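Local atomic coordinates of probable enoyl-CoA hydratase/isomerase (Pseudomonas aeruginosa PAO1, PDB entry 5YLO), a protein that is a member of the crotonase family that probably moves the double bond of 3-enoyl-CoA thioesters to the 2-position in unsaturated fatty acid metabolism. Residues A[91-96]-A[116-121]; A[110-115]-A[132-137]; A[43-48]-A[98-103]. All coordinates share one frame; numbering follows the deposited sequence.

Contact 1: A[91-96]-A[116-121]; sequences ALMGRL and MDLALC
M93 and L118 meet at the centre of a buried helix pair, the sulfur SD of M93 lying 3.7 Å from L118 CD1 with the two side chains crossing at about a right angle. Their helices, 85-97 and 114-120, belong to the crotonase core and run nearly in the same direction, 24° between the short segments and 9.8 Å between axes. Packing is closest toward the C-terminal ends. There the first torsion of L96 (chi1 -179°) turns CG toward the partner and brings the CD2 methyl onto it, L96 CD2 lying 3.4 Å from the carbonyl oxygen L118 O and 3.7 Å from C121 CB. C121 fills the space between L96 and M93: its CB faces the leucine, and its SG lies 3.7 Å from M93 SD, a van der Waals sulfur pair. L92 adds a further layer, CD2 on the same L118 methyl that M93 touches, while L34 and L41 of helix 31-46 back it and L55 of strand 52-56 closes over L96 and L118.

All the touching residues are buried, but the contact thins out at D117, which buries little. The methionine chain bends at chi2 (-62°), and M93 CE meets D117 CB at 3.8 Å, a light van der Waals touch. Beyond it D117 OD2 makes a weak hydrogen bond to a glycerol, consistent with a pocket there, and L229 of the second subunit packs on M93. The solvent side is the outer face of helix 85-97, at A91 and R95, where R95 forms a salt bridge with D42. With no clear hydrogen bond between the segments, methyl groups and sulfur meet across them, which implies that complementary shape and dispersion account for most of the association.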
ATOM      1  N   ALA A  91     -22.358  -3.796 -11.516  1.00 43.19           N
ATOM      2  CA  ALA A  91     -22.952  -2.467 -11.422  1.00 44.91           C
ATOM      3  C   ALA A  91     -23.112  -2.045  -9.967  1.00 42.69           C
ATOM      4  O   ALA A  91     -22.924  -0.870  -9.631  1.00 43.04           O
ATOM      5  CB  ALA A  91     -24.297  -2.433 -12.145  1.00 48.41           C
ATOM      6  N   LEU A  92     -23.441  -2.996  -9.088  1.00 51.98           N
ATOM      7  CA  LEU A  92     -23.611  -2.679  -7.672  1.00 48.34           C
ATOM      8  C   LEU A  92     -22.274  -2.363  -7.011  1.00 44.88           C
ATOM      9  O   LEU A  92     -22.162  -1.393  -6.252  1.00 47.15           O
ATOM     10  CB  LEU A  92     -24.303  -3.838  -6.955  1.00 42.37           C
ATOM     11  CG  LEU A  92     -24.303  -3.794  -5.424  1.00 41.76           C
ATOM     12  CD1 LEU A  92     -25.127  -2.624  -4.909  1.00 48.53           C
ATOM     13  CD2 LEU A  92     -24.810  -5.108  -4.851  1.00 58.64           C
ATOM     14  N   MET A  93     -21.250  -3.177  -7.282  1.00 37.19           N
ATOM     15  CA  MET A  93     -19.943  -2.945  -6.672  1.00 35.52           C
ATOM     16  C   MET A  93     -19.388  -1.582  -7.059  1.00 43.39           C
ATOM     17  O   MET A  93     -18.810  -0.878  -6.223  1.00 55.81           O
ATOM     18  CB  MET A  93     -18.967  -4.050  -7.077  1.00 40.26           C
ATOM     19  CG  MET A  93     -19.402  -5.438  -6.669  1.00 43.27           C
ATOM     20  SD  MET A  93     -19.542  -5.613  -4.884  1.00 76.40           S
ATOM     21  CE  MET A  93     -19.928  -7.357  -4.763  1.00134.24           C
ATOM     22  N   GLY A  94     -19.564  -1.189  -8.322  1.00 37.18           N
ATOM     23  CA  GLY A  94     -19.023   0.082  -8.774  1.00 38.89           C
ATOM     24  C   GLY A  94     -19.655   1.285  -8.098  1.00 39.53           C
ATOM     25  O   GLY A  94     -18.958   2.240  -7.744  1.00 44.06           O
ATOM     26  N   ARG A  95     -20.987   1.271  -8.000  1.00 40.91           N
ATOM     27  CA  ARG A  95     -21.755   2.349  -7.364  1.00 42.08           C
ATOM     28  C   ARG A  95     -21.511   2.505  -5.858  1.00 46.39           C
ATOM     29  O   ARG A  95     -21.355   3.620  -5.360  1.00 55.21           O
ATOM     30  CB  ARG A  95     -23.251   2.163  -7.630  1.00 44.18           C
ATOM     31  CG  ARG A  95     -24.135   3.195  -6.949  1.00 51.45           C
ATOM     32  CD  ARG A  95     -25.602   2.968  -7.276  1.00 69.25           C
ATOM     33  NE  ARG A  95     -25.870   3.096  -8.705  1.00 82.50           N
ATOM     34  CZ  ARG A  95     -26.199   4.237  -9.303  1.00 91.81           C
ATOM     35  NH1 ARG A  95     -26.425   4.261 -10.611  1.00 84.25           N
ATOM     36  NH2 ARG A  95     -26.301   5.354  -8.597  1.00100.19           N
ATOM     37  N   LEU A  96     -21.478   1.384  -5.142  1.00 46.51           N
ATOM     38  CA  LEU A  96     -21.212   1.388  -3.707  1.00 43.69           C
ATOM     39  C   LEU A  96     -19.805   1.895  -3.422  1.00 36.57           C
ATOM     40  O   LEU A  96     -19.591   2.683  -2.495  1.00 41.98           O
ATOM     41  CB  LEU A  96     -21.402  -0.010  -3.121  1.00 43.58           C
ATOM     42  CG  LEU A  96     -21.162  -0.116  -1.613  1.00 46.33           C
ATOM     43  CD1 LEU A  96     -22.137   0.773  -0.852  1.00 48.58           C
ATOM     44  CD2 LEU A  96     -21.270  -1.561  -1.153  1.00 44.21           C
ATOM     45  N   MET A 116     -17.896 -10.771   0.730  1.00 48.36           N
ATOM     46  CA  MET A 116     -16.769  -9.992   1.226  1.00 48.60           C
ATOM     47  C   MET A 116     -16.495  -8.794   0.328  1.00 46.69           C
ATOM     48  O   MET A 116     -16.200  -7.699   0.820  1.00 46.79           O
ATOM     49  CB  MET A 116     -15.525 -10.870   1.336  1.00 49.17           C
ATOM     50  CG  MET A 116     -14.364 -10.188   2.031  1.00 51.38           C
ATOM     51  SD  MET A 116     -12.851 -11.154   1.943  1.00 62.85           S
ATOM     52  CE  MET A 116     -12.417 -10.934   0.222  1.00 88.71           C
ATOM     53  N   ASP A 117     -16.586  -8.983  -0.993  1.00 50.25           N
ATOM     54  CA  ASP A 117     -16.383  -7.870  -1.915  1.00 53.84           C
ATOM     55  C   ASP A 117     -17.361  -6.735  -1.645  1.00 46.94           C
ATOM     56  O   ASP A 117     -17.021  -5.561  -1.834  1.00 43.06           O
ATOM     57  CB  ASP A 117     -16.511  -8.353  -3.361  1.00 51.65           C
ATOM     58  CG  ASP A 117     -15.445  -9.367  -3.739  1.00 65.86           C
ATOM     59  OD1 ASP A 117     -14.440  -9.482  -3.005  1.00 77.98           O
ATOM     60  OD2 ASP A 117     -15.609 -10.043  -4.777  1.00 58.56           O
ATOM     61  N   LEU A 118     -18.574  -7.063  -1.196  1.00 52.47           N
ATOM     62  CA  LEU A 118     -19.548  -6.029  -0.870  1.00 55.13           C
ATOM     63  C   LEU A 118     -19.068  -5.167   0.293  1.00 58.52           C
ATOM     64  O   LEU A 118     -19.268  -3.946   0.296  1.00 59.35           O
ATOM     65  CB  LEU A 118     -20.896  -6.673  -0.548  1.00 57.72           C
ATOM     66  CG  LEU A 118     -22.131  -5.812  -0.797  1.00 62.84           C
ATOM     67  CD1 LEU A 118     -22.188  -5.389  -2.256  1.00 60.55           C
ATOM     68  CD2 LEU A 118     -23.393  -6.559  -0.398  1.00 73.69           C
ATOM     69  N   ALA A 119     -18.424  -5.783   1.287  1.00 40.85           N
ATOM     70  CA  ALA A 119     -17.901  -5.018   2.414  1.00 40.84           C
ATOM     71  C   ALA A 119     -16.667  -4.210   2.027  1.00 36.67           C
ATOM     72  O   ALA A 119     -16.442  -3.125   2.572  1.00 36.97           O
ATOM     73  CB  ALA A 119     -17.582  -5.956   3.579  1.00 37.90           C
ATOM     74  N   LEU A 120     -15.866  -4.715   1.086  1.00 39.94           N
ATOM     75  CA  LEU A 120     -14.664  -4.005   0.663  1.00 38.56           C
ATOM     76  C   LEU A 120     -14.983  -2.733  -0.110  1.00 36.89           C
ATOM     77  O   LEU A 120     -14.157  -1.813  -0.134  1.00 49.49           O
ATOM     78  CB  LEU A 120     -13.785  -4.929  -0.179  1.00 42.03           C
ATOM     79  CG  LEU A 120     -13.410  -6.241   0.512  1.00 44.71           C
ATOM     80  CD1 LEU A 120     -12.603  -7.143  -0.411  1.00 41.55           C
ATOM     81  CD2 LEU A 120     -12.656  -5.964   1.806  1.00 44.05           C
ATOM     82  N   CYS A 121     -16.157  -2.659  -0.738  1.00 36.28           N
ATOM     83  CA  CYS A 121     -16.586  -1.446  -1.422  1.00 38.90           C
ATOM     84  C   CYS A 121     -17.011  -0.349  -0.460  1.00 38.24           C
ATOM     85  O   CYS A 121     -17.173   0.801  -0.886  1.00 39.30           O
ATOM     86  CB  CYS A 121     -17.735  -1.757  -2.384  1.00 38.04           C
ATOM     87  SG  CYS A 121     -17.289  -2.869  -3.747  1.00 48.10           S
TER

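Contact 2: A[110-115]-A[132-137]; sequences SAVGAG and RFKAGY
A111 is joined to both R132 and K134 through its backbone, the first two of three hydrogen bonds that pair the short strands 111-112 and 132-134 in parallel. A111 N donates to R132 O at 2.8 Å, almost in line with the carbonyl. K134 N returns a bond to A111 O at 3.2 Å, in the carbonyl plane, and G113 N then reaches K134 O at 3.0 Å from above the plane of that carbonyl, 35° out of it. Weaker CA-H...O contacts run between these bonds: S110 CA lies 3.0 Å from R132 O, and F133 CA 3.4 Å from A111 O.

The pair belongs to the small second sheet of the crotonase fold, in which strand 171-172 runs antiparallel on the far side of 132-134, with F133 bonded to W171 through the backbone. G113 ends the strand at positive phi (61°) and takes the N-cap position of helix 114-120; in crotonase relatives the start of this helix supplies a backbone N-H to the oxyanion hole.

Side-chain contacts divide between the two faces. On one, A111 CB approaches the F133 ring obliquely, 4.2 Å from CD2, and M116 covers both residues. On the other, V112 and K134 run alongside one another off the same face, with V112 CG1 3.8 Å from K134 CB and CG2 only slightly farther off.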
ATOM      1  N   SER A 110     -20.032 -14.144   8.905  1.00 67.12           N
ATOM      2  CA  SER A 110     -19.083 -14.506   7.860  1.00 68.89           C
ATOM      3  C   SER A 110     -19.416 -13.812   6.542  1.00 65.14           C
ATOM      4  O   SER A 110     -20.582 -13.684   6.159  1.00 58.65           O
ATOM      5  CB  SER A 110     -19.054 -16.021   7.656  1.00 70.56           C
ATOM      6  OG  SER A 110     -20.223 -16.477   6.999  1.00 76.69           O
ATOM      7  N   ALA A 111     -18.373 -13.360   5.845  1.00 53.28           N
ATOM      8  CA  ALA A 111     -18.489 -12.790   4.509  1.00 52.57           C
ATOM      9  C   ALA A 111     -17.633 -13.609   3.554  1.00 53.59           C
ATOM     10  O   ALA A 111     -16.439 -13.804   3.799  1.00 49.50           O
ATOM     11  CB  ALA A 111     -18.058 -11.319   4.493  1.00 47.57           C
ATOM     12  N   VAL A 112     -18.243 -14.095   2.474  1.00 47.96           N
ATOM     13  CA  VAL A 112     -17.596 -15.036   1.567  1.00 50.04           C
ATOM     14  C   VAL A 112     -17.724 -14.523   0.139  1.00 47.40           C
ATOM     15  O   VAL A 112     -18.821 -14.161  -0.299  1.00 51.04           O
ATOM     16  CB  VAL A 112     -18.203 -16.447   1.684  1.00 54.05           C
ATOM     17  CG1 VAL A 112     -17.491 -17.410   0.748  1.00 57.14           C
ATOM     18  CG2 VAL A 112     -18.137 -16.946   3.124  1.00 54.58           C
ATOM     19  N   GLY A 113     -16.604 -14.495  -0.578  1.00 52.38           N
ATOM     20  CA  GLY A 113     -16.626 -14.218  -2.008  1.00 49.52           C
ATOM     21  C   GLY A 113     -17.195 -12.848  -2.316  1.00 52.41           C
ATOM     22  O   GLY A 113     -16.682 -11.817  -1.860  1.00 44.36           O
ATOM     23  N   ALA A 114     -18.271 -12.830  -3.109  1.00 47.88           N
ATOM     24  CA  ALA A 114     -18.937 -11.572  -3.433  1.00 42.47           C
ATOM     25  C   ALA A 114     -19.488 -10.893  -2.187  1.00 53.11           C
ATOM     26  O   ALA A 114     -19.646  -9.666  -2.168  1.00 46.30           O
ATOM     27  CB  ALA A 114     -20.058 -11.814  -4.444  1.00 43.25           C
ATOM     28  N   GLY A 115     -19.790 -11.669  -1.145  1.00 51.18           N
ATOM     29  CA  GLY A 115     -20.226 -11.070   0.103  1.00 43.35           C
ATOM     30  C   GLY A 115     -19.130 -10.263   0.768  1.00 44.51           C
ATOM     31  O   GLY A 115     -19.383  -9.187   1.317  1.00 47.79           O
ATOM     32  N   ARG A 132     -16.122 -14.316   9.981  1.00 59.15           N
ATOM     33  CA  ARG A 132     -15.102 -15.092   9.289  1.00 64.26           C
ATOM     34  C   ARG A 132     -15.080 -14.676   7.825  1.00 56.17           C
ATOM     35  O   ARG A 132     -16.104 -14.280   7.263  1.00 51.82           O
ATOM     36  CB  ARG A 132     -15.369 -16.598   9.416  1.00 72.42           C
ATOM     37  CG  ARG A 132     -15.578 -17.067  10.851  1.00 80.09           C
ATOM     38  CD  ARG A 132     -14.396 -17.882  11.338  1.00 83.19           C
ATOM     39  NE  ARG A 132     -14.293 -19.145  10.616  1.00 84.71           N
ATOM     40  CZ  ARG A 132     -13.246 -19.959  10.677  1.00 85.23           C
ATOM     41  NH1 ARG A 132     -13.245 -21.088   9.981  1.00 92.09           N
ATOM     42  NH2 ARG A 132     -12.198 -19.643  11.425  1.00 77.36           N
ATOM     43  N   PHE A 133     -13.907 -14.763   7.203  1.00 53.77           N
ATOM     44  CA  PHE A 133     -13.720 -14.230   5.859  1.00 51.31           C
ATOM     45  C   PHE A 133     -13.125 -15.289   4.945  1.00 52.24           C
ATOM     46  O   PHE A 133     -12.123 -15.923   5.290  1.00 53.61           O
ATOM     47  CB  PHE A 133     -12.828 -12.986   5.891  1.00 55.10           C
ATOM     48  CG  PHE A 133     -13.428 -11.839   6.652  1.00 49.39           C
ATOM     49  CD1 PHE A 133     -13.253 -11.730   8.023  1.00 51.90           C
ATOM     50  CD2 PHE A 133     -14.178 -10.875   5.998  1.00 48.96           C
ATOM     51  CE1 PHE A 133     -13.811 -10.674   8.726  1.00 60.41           C
ATOM     52  CE2 PHE A 133     -14.738  -9.819   6.693  1.00 55.29           C
ATOM     53  CZ  PHE A 133     -14.555  -9.717   8.060  1.00 58.82           C
ATOM     54  N   LYS A 134     -13.739 -15.465   3.775  1.00 47.89           N
ATOM     55  CA  LYS A 134     -13.302 -16.431   2.777  1.00 52.62           C
ATOM     56  C   LYS A 134     -13.244 -15.760   1.414  1.00 51.96           C
ATOM     57  O   LYS A 134     -14.091 -14.922   1.088  1.00 44.67           O
ATOM     58  CB  LYS A 134     -14.247 -17.641   2.719  1.00 62.25           C
ATOM     59  CG  LYS A 134     -13.914 -18.769   3.686  1.00 64.72           C
ATOM     60  CD  LYS A 134     -14.944 -19.883   3.581  1.00 70.81           C
ATOM     61  CE  LYS A 134     -14.385 -21.222   4.031  1.00 81.46           C
ATOM     62  NZ  LYS A 134     -15.395 -22.305   3.856  1.00 79.26           N
ATOM     63  N   ALA A 135     -12.248 -16.136   0.615  1.00 51.05           N
ATOM     64  CA  ALA A 135     -12.081 -15.561  -0.712  1.00 43.99           C
ATOM     65  C   ALA A 135     -11.345 -16.546  -1.605  1.00 44.85           C
ATOM     66  O   ALA A 135     -10.502 -17.317  -1.140  1.00 44.29           O
ATOM     67  CB  ALA A 135     -11.310 -14.240  -0.668  1.00 45.69           C
ATOM     68  N   GLY A 136     -11.658 -16.498  -2.890  1.00 43.54           N
ATOM     69  CA  GLY A 136     -10.929 -17.304  -3.852  1.00 40.44           C
ATOM     70  C   GLY A 136     -11.189 -18.775  -3.632  1.00 42.77           C
ATOM     71  O   GLY A 136     -12.334 -19.237  -3.673  1.00 51.40           O
ATOM     72  N   TYR A 137     -10.122 -19.529  -3.380  1.00 47.28           N
ATOM     73  CA  TYR A 137     -10.239 -20.965  -3.154  1.00 54.28           C
ATOM     74  C   TYR A 137     -10.886 -21.232  -1.799  1.00 64.79           C
ATOM     75  O   TYR A 137     -10.388 -20.773  -0.766  1.00 71.60           O
ATOM     76  CB  TYR A 137      -8.857 -21.607  -3.238  1.00 56.17           C
ATOM     77  CG  TYR A 137      -8.831 -23.116  -3.092  1.00 65.07           C
ATOM     78  CD1 TYR A 137      -9.763 -23.917  -3.740  1.00 66.61           C
ATOM     79  CD2 TYR A 137      -7.850 -23.741  -2.329  1.00 64.00           C
ATOM     80  CE1 TYR A 137      -9.731 -25.295  -3.614  1.00 68.71           C
ATOM     81  CE2 TYR A 137      -7.810 -25.116  -2.200  1.00 67.86           C
ATOM     82  CZ  TYR A 137      -8.752 -25.889  -2.845  1.00 78.72           C
ATOM     83  OH  TYR A 137      -8.716 -27.259  -2.718  1.00 88.42           O
TER

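Contact 3: A[43-48]-A[98-103]; sequences ACERDP and ALDKPT
K101 reaches the C-terminal end of helix 31-46, where NZ is held between V50 O, its stronger acceptor, and D47 O at 3.2 Å; D47 is the first residue beyond the helix. The contact joins this helix of the crotonase fold to the turn that leads from helix 85-97 into strand 103-107 of the main sheet. The lysine chain turns at chi2 (-81°) and runs straight from there to NZ, laying K101 CE across two carbonyls of the last helical turn, 3.2 Å from C44 O and 3.4 Å from E45 O. Carbonyl oxygens at a helix end carry partial negative charge, so the ammonium group is probably favoured here electrostatically as well.

E45 makes the second half of the first shell. Its side chain and that of L99 run antiparallel past one another, E45 CG resting 3.6 Å from L99 CD1 and E45 OE2 3.4 Å from the same methyl. The other oxygen, E45 OE1, lies 3.5 Å from D100 OD2. These are two acceptors of like charge with carboxylate planes 38° apart, and their proximity might raise the proton affinity of one or the other. A long, weak ion pair from D100 OD2 to R215 would partly offset this.

Farther out, helix 207-220 lies against the turn: K214 NZ hydrogen-bonds to L99 O, and T207 packs on K101. V53 of strand 52-56 lies beneath both C44 and L99. The loop after helix 31-46 is shaped by an Asx turn, D47 OD1 to A49 N, and K101 NZ approaches D47 O tilted 30° from that carbonyl plane.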
ATOM      1  N   ALA A  43     -30.856   6.067  -4.228  1.00 69.98           N
ATOM      2  CA  ALA A  43     -31.740   6.945  -3.473  1.00 71.02           C
ATOM      3  C   ALA A  43     -31.001   7.617  -2.322  1.00 65.71           C
ATOM      4  O   ALA A  43     -31.293   8.767  -1.978  1.00 79.55           O
ATOM      5  CB  ALA A  43     -32.946   6.160  -2.960  1.00 71.31           C
ATOM      6  N   CYS A  44     -30.032   6.920  -1.721  1.00 62.89           N
ATOM      7  CA  CYS A  44     -29.290   7.507  -0.609  1.00 62.24           C
ATOM      8  C   CYS A  44     -28.423   8.673  -1.070  1.00 67.22           C
ATOM      9  O   CYS A  44     -28.331   9.694  -0.380  1.00 71.59           O
ATOM     10  CB  CYS A  44     -28.439   6.441   0.079  1.00 59.65           C
ATOM     11  SG  CYS A  44     -29.390   5.225   1.019  1.00 86.64           S
ATOM     12  N   GLU A  45     -27.781   8.544  -2.235  1.00 60.75           N
ATOM     13  CA  GLU A  45     -26.970   9.642  -2.757  1.00 60.89           C
ATOM     14  C   GLU A  45     -27.807  10.900  -2.955  1.00 74.09           C
ATOM     15  O   GLU A  45     -27.389  12.003  -2.585  1.00 76.93           O
ATOM     16  CB  GLU A  45     -26.312   9.232  -4.073  1.00 63.26           C
ATOM     17  CG  GLU A  45     -24.933   8.633  -3.922  1.00 64.03           C
ATOM     18  CD  GLU A  45     -24.172   8.621  -5.229  1.00 70.42           C
ATOM     19  OE1 GLU A  45     -24.326   9.583  -6.011  1.00 70.12           O
ATOM     20  OE2 GLU A  45     -23.428   7.650  -5.477  1.00 72.57           O
ATOM     21  N   ARG A  46     -28.998  10.751  -3.539  1.00 86.81           N
ATOM     22  CA  ARG A  46     -29.834  11.911  -3.833  1.00 89.77           C
ATOM     23  C   ARG A  46     -30.485  12.484  -2.580  1.00 85.42           C
ATOM     24  O   ARG A  46     -30.769  13.686  -2.528  1.00 86.38           O
ATOM     25  CB  ARG A  46     -30.905  11.531  -4.858  1.00 91.74           C
ATOM     26  CG  ARG A  46     -30.381  11.346  -6.276  1.00 89.76           C
ATOM     27  CD  ARG A  46     -31.147  10.260  -7.025  1.00 91.86           C
ATOM     28  NE  ARG A  46     -32.521  10.122  -6.549  1.00103.52           N
ATOM     29  CZ  ARG A  46     -33.443   9.360  -7.130  1.00103.93           C
ATOM     30  NH1 ARG A  46     -33.146   8.667  -8.222  1.00 98.88           N
ATOM     31  NH2 ARG A  46     -34.666   9.294  -6.621  1.00102.60           N
ATOM     32  N   ASP A  47     -30.723  11.660  -1.570  1.00 76.62           N
ATOM     33  CA  ASP A  47     -31.484  12.091  -0.400  1.00 75.70           C
ATOM     34  C   ASP A  47     -30.642  12.999   0.489  1.00 75.16           C
ATOM     35  O   ASP A  47     -29.559  12.592   0.928  1.00 77.75           O
ATOM     36  CB  ASP A  47     -31.964  10.867   0.378  1.00 77.74           C
ATOM     37  CG  ASP A  47     -33.080  11.184   1.359  1.00 86.35           C
ATOM     38  OD1 ASP A  47     -33.178  12.342   1.817  1.00 98.01           O
ATOM     39  OD2 ASP A  47     -33.862  10.264   1.677  1.00 82.86           O
ATOM     40  N   PRO A  48     -31.086  14.226   0.778  1.00 77.50           N
ATOM     41  CA  PRO A  48     -30.326  15.078   1.705  1.00 77.94           C
ATOM     42  C   PRO A  48     -30.429  14.631   3.151  1.00 77.08           C
ATOM     43  O   PRO A  48     -29.592  15.035   3.967  1.00 76.77           O
ATOM     44  CB  PRO A  48     -30.950  16.468   1.507  1.00 82.55           C
ATOM     45  CG  PRO A  48     -31.749  16.371   0.234  1.00 84.17           C
ATOM     46  CD  PRO A  48     -32.209  14.952   0.165  1.00 81.61           C
ATOM     47  N   ALA A  98     -17.981   3.931  -5.155  1.00 46.30           N
ATOM     48  CA  ALA A  98     -17.856   5.345  -5.489  1.00 47.16           C
ATOM     49  C   ALA A  98     -18.981   6.196  -4.909  1.00 45.71           C
ATOM     50  O   ALA A  98     -19.161   7.338  -5.341  1.00 46.30           O
ATOM     51  CB  ALA A  98     -17.805   5.520  -7.008  1.00 43.88           C
ATOM     52  N   LEU A  99     -19.729   5.670  -3.941  1.00 41.58           N
ATOM     53  CA  LEU A  99     -20.876   6.383  -3.391  1.00 42.82           C
ATOM     54  C   LEU A  99     -20.441   7.686  -2.729  1.00 52.78           C
ATOM     55  O   LEU A  99     -19.403   7.748  -2.065  1.00 46.06           O
ATOM     56  CB  LEU A  99     -21.602   5.497  -2.381  1.00 43.77           C
ATOM     57  CG  LEU A  99     -23.034   5.890  -2.029  1.00 53.34           C
ATOM     58  CD1 LEU A  99     -24.004   5.297  -3.042  1.00 53.09           C
ATOM     59  CD2 LEU A  99     -23.380   5.452  -0.616  1.00 50.61           C
ATOM     60  N   ASP A 100     -21.250   8.733  -2.900  1.00 61.52           N
ATOM     61  CA  ASP A 100     -20.877  10.069  -2.444  1.00 61.90           C
ATOM     62  C   ASP A 100     -21.112  10.299  -0.955  1.00 63.95           C
ATOM     63  O   ASP A 100     -20.782  11.381  -0.458  1.00 76.27           O
ATOM     64  CB  ASP A 100     -21.633  11.131  -3.245  1.00 65.22           C
ATOM     65  CG  ASP A 100     -21.038  11.358  -4.619  1.00 74.99           C
ATOM     66  OD1 ASP A 100     -19.850  11.023  -4.821  1.00 76.78           O
ATOM     67  OD2 ASP A 100     -21.758  11.881  -5.496  1.00 75.32           O
ATOM     68  N   LYS A 101     -21.668   9.329  -0.243  1.00 57.35           N
ATOM     69  CA  LYS A 101     -21.848   9.397   1.196  1.00 60.49           C
ATOM     70  C   LYS A 101     -20.871   8.457   1.892  1.00 56.16           C
ATOM     71  O   LYS A 101     -20.420   7.466   1.306  1.00 52.92           O
ATOM     72  CB  LYS A 101     -23.283   9.014   1.582  1.00 62.93           C
ATOM     73  CG  LYS A 101     -24.369   9.673   0.743  1.00 61.55           C
ATOM     74  CD  LYS A 101     -24.681  11.088   1.196  1.00 61.09           C
ATOM     75  CE  LYS A 101     -25.926  11.602   0.483  1.00 77.10           C
ATOM     76  NZ  LYS A 101     -26.359  12.956   0.927  1.00 89.13           N
ATOM     77  N   PRO A 102     -20.505   8.741   3.141  1.00 53.76           N
ATOM     78  CA  PRO A 102     -19.671   7.791   3.887  1.00 48.91           C
ATOM     79  C   PRO A 102     -20.425   6.490   4.113  1.00 53.09           C
ATOM     80  O   PRO A 102     -21.579   6.488   4.549  1.00 48.08           O
ATOM     81  CB  PRO A 102     -19.388   8.524   5.205  1.00 45.50           C
ATOM     82  CG  PRO A 102     -19.648   9.973   4.911  1.00 55.84           C
ATOM     83  CD  PRO A 102     -20.759   9.973   3.904  1.00 50.50           C
ATOM     84  N   THR A 103     -19.770   5.375   3.800  1.00 42.20           N
ATOM     85  CA  THR A 103     -20.380   4.059   3.899  1.00 45.11           C
ATOM     86  C   THR A 103     -19.622   3.206   4.909  1.00 45.19           C
ATOM     87  O   THR A 103     -18.388   3.225   4.952  1.00 43.19           O
ATOM     88  CB  THR A 103     -20.422   3.364   2.528  1.00 46.15           C
ATOM     89  OG1 THR A 103     -20.569   1.950   2.704  1.00 68.15           O
ATOM     90  CG2 THR A 103     -19.159   3.647   1.736  1.00 44.04           C
TER

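How the contacts relate
From the N terminus, segment 43-48 comes first and is met by 98-103, closing contact 3, a loop that includes strand 52-56 and helix 85-97. Segment 91-96 falls within that loop but finds its partner at 116-121, so contacts 3 and 1 cross. Contact 2 opens at 110-115, before contact 1 has closed, and ends at 132-137, crossing it in turn; contacts 3 and 2 follow in series, on opposite sides of the chain's centre. Contact 1 is thus the middle member: L96 CD1 lies 4.1 Å from T103 OG1, and M93 CE 3.5 Å from A114 O. Helix 114-120 links the small sheet to the core, and helix 85-97 connects that core to the turn packed beside helix 31-46.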